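Local coordinates for protein urocanate hydratase (Paenibacillus sp. Soil724D2, PDB 7NED) that is a urocanase-family enzyme that binds NAD+ and urocanate and probably hydrates thiourocanate in bacterial ergothioneine breakdown, at residues E11-G16 with M25-L30. Numbering follows the deposited sequence.
Sequences ELRCKG and MLENVL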
loop_
_atom_site.group_PDB
_atom_site.type_symbol
_atom_site.label_atom_id
_atom_site.label_comp_id
_atom_site.label_asym_id
_atom_site.label_seq_id
_atom_site.Cartn_x
_atom_site.Cartn_y
_atom_site.Cartn_z
ATOM N N GLU A 11 7.954 35.443 7.844
ATOM C CA GLU A 11 6.604 35.761 8.247
ATOM C C GLU A 11 5.769 34.498 8.113
ATOM O O GLU A 11 5.622 33.964 7.014
ATOM C CB GLU A 11 6.015 36.895 7.413
ATOM C CG GLU A 11 4.640 37.284 7.909
ATOM C CD GLU A 11 4.020 38.433 7.139
ATOM O OE1 GLU A 11 4.580 38.865 6.115
ATOM O OE2 GLU A 11 2.982 38.940 7.597
ATOM N N LEU A 12 5.240 34.025 9.226
ATOM C CA LEU A 12 4.364 32.851 9.197
ATOM C C LEU A 12 3.005 33.165 8.581
ATOM O O LEU A 12 2.362 34.156 8.944
ATOM C CB LEU A 12 4.182 32.330 10.617
ATOM C CG LEU A 12 5.324 31.546 11.255
ATOM C CD1 LEU A 12 4.890 31.122 12.671
ATOM C CD2 LEU A 12 5.609 30.322 10.402
ATOM N N ARG A 13 2.541 32.314 7.660
ATOM C CA ARG A 13 1.150 32.362 7.256
ATOM C C ARG A 13 0.313 31.301 7.960
ATOM O O ARG A 13 -0.916 31.398 7.968
ATOM C CB ARG A 13 1.031 32.184 5.739
ATOM C CG ARG A 13 1.834 33.280 5.015
ATOM C CD ARG A 13 2.012 32.906 3.580
ATOM N NE ARG A 13 2.865 31.736 3.508
ATOM C CZ ARG A 13 3.055 31.055 2.394
ATOM N NH1 ARG A 13 2.437 31.446 1.292
ATOM N NH2 ARG A 13 3.860 30.004 2.384
ATOM N N CYS A 14 0.967 30.325 8.559
ATOM C CA CYS A 14 0.328 29.221 9.249
ATOM C C CYS A 14 0.509 29.406 10.739
ATOM O O CYS A 14 1.154 30.353 11.196
ATOM C CB CYS A 14 0.935 27.895 8.808
ATOM S SG CYS A 14 0.903 27.668 7.037
ATOM N N LYS A 15 -0.052 28.461 11.498
ATOM C CA LYS A 15 0.002 28.547 12.943
ATOM C C LYS A 15 1.361 28.192 13.510
ATOM O O LYS A 15 1.634 28.550 14.659
ATOM C CB LYS A 15 -1.074 27.639 13.558
ATOM C CG LYS A 15 -2.468 28.230 13.361
ATOM C CD LYS A 15 -3.508 27.421 13.979
ATOM C CE LYS A 15 -4.858 28.117 13.848
ATOM N NZ LYS A 15 -5.939 27.139 14.133
ATOM N N GLY A 16 2.222 27.529 12.736
ATOM C CA GLY A 16 3.567 27.204 13.174
ATOM C C GLY A 16 4.467 26.907 11.990
ATOM O O GLY A 16 4.025 26.851 10.837
ATOM N N MET A 25 6.838 24.051 0.813
ATOM C CA MET A 25 7.302 22.998 -0.082
ATOM C C MET A 25 6.304 22.772 -1.213
ATOM O O MET A 25 6.686 22.511 -2.371
ATOM C CB MET A 25 7.525 21.724 0.740
ATOM C CG MET A 25 8.738 21.831 1.602
ATOM S SD MET A 25 8.967 20.297 2.445
ATOM C CE MET A 25 9.937 19.312 1.266
ATOM N N LEU A 26 5.017 22.851 -0.898
ATOM C CA LEU A 26 4.006 22.798 -1.954
ATOM C C LEU A 26 4.218 23.924 -2.967
ATOM O O LEU A 26 4.260 23.693 -4.186
ATOM C CB LEU A 26 2.598 22.856 -1.340
ATOM C CG LEU A 26 1.432 23.093 -2.290
ATOM C CD1 LEU A 26 1.354 22.033 -3.398
ATOM C CD2 LEU A 26 0.115 23.163 -1.534
ATOM N N GLU A 27 4.372 25.152 -2.476
ATOM C CA GLU A 27 4.614 26.263 -3.377
ATOM C C GLU A 27 5.880 26.030 -4.177
ATOM O O GLU A 27 5.940 26.336 -5.378
ATOM C CB GLU A 27 4.718 27.550 -2.575
ATOM C CG GLU A 27 3.402 27.938 -1.943
ATOM C CD GLU A 27 3.547 29.069 -0.963
ATOM O OE1 GLU A 27 4.586 29.197 -0.300
ATOM O OE2 GLU A 27 2.598 29.868 -0.868
ATOM N N ASN A 28 6.905 25.488 -3.513
ATOM C CA ASN A 28 8.218 25.323 -4.129
ATOM C C ASN A 28 8.201 24.297 -5.265
ATOM O O ASN A 28 8.900 24.479 -6.269
ATOM C CB ASN A 28 9.242 24.923 -3.063
ATOM C CG ASN A 28 10.667 24.945 -3.589
ATOM O OD1 ASN A 28 11.092 25.940 -4.201
ATOM N ND2 ASN A 28 11.423 23.853 -3.349
ATOM N N VAL A 29 7.444 23.193 -5.132
ATOM C CA VAL A 29 7.426 22.254 -6.256
ATOM C C VAL A 29 6.667 22.866 -7.428
ATOM O O VAL A 29 6.929 22.519 -8.587
ATOM C CB VAL A 29 6.846 20.865 -5.893
ATOM C CG1 VAL A 29 7.600 20.240 -4.717
ATOM C CG2 VAL A 29 5.349 20.938 -5.600
ATOM N N LEU A 30 5.694 23.748 -7.162
ATOM C CA LEU A 30 5.021 24.423 -8.270
ATOM C C LEU A 30 5.940 25.482 -8.883
ATOM O O LEU A 30 6.024 25.618 -10.113
ATOM C CB LEU A 30 3.690 25.029 -7.795
ATOM C CG LEU A 30 2.584 24.001 -7.479
ATOM C CD1 LEU A 30 1.375 24.636 -6.775
ATOM C CD2 LEU A 30 2.129 23.279 -8.722
#
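R13 and E27 meet head-on in a two-pronged salt bridge. The two side chains come from opposite directions, and the guanidinium presents its NH1/NH2 end to the carboxylate. R13 NH1 gives a nearly straight bond to E27 OE2, 2.7 Å long. This bond reaches OE2 on its syn side, close to the carboxylate plane. The second bond runs from R13 NH2 to E27 OE1 at 2.9 Å and is a little more bent. Here the donor stands above the carboxylate plane. Both oxygens stay near the guanidinium plane, but the two flat groups are twisted 36° apart. The grip is therefore bidentate but not coplanar.

Long side chains make this possible, since R13 CA and E27 CA are 12.7 Å apart. E27 sends CG out anti to its carbonyl carbon and then runs extended from the helix toward the arginine. R13 bends at chi3 (-67°), which turns the NH1/NH2 edge of the guanidinium to E27.

Each group has a further partner. R13 NE forms a salt bridge with E20, so the arginine links two acidic residues of helix 17-31. E27 OE1 also accepts a hydrogen bond from A7 N. E27 is buried, and the arginine probably favours its ionised form. Without the guanidinium, as with an alanine here, the carboxylates of E27 and E20 would probably lose their shared cation, and E27 would keep A7 N on OE1 but lose the bond that fixes OE2.

The loop 11-16 leads into helix 17-31, with G16 at the N-cap. The arrangement is an end-on bidentate Arg-Glu salt bridge, which joins the loop before helix 17-31 to E27, well along that helix, within the urocanase N-terminal domain.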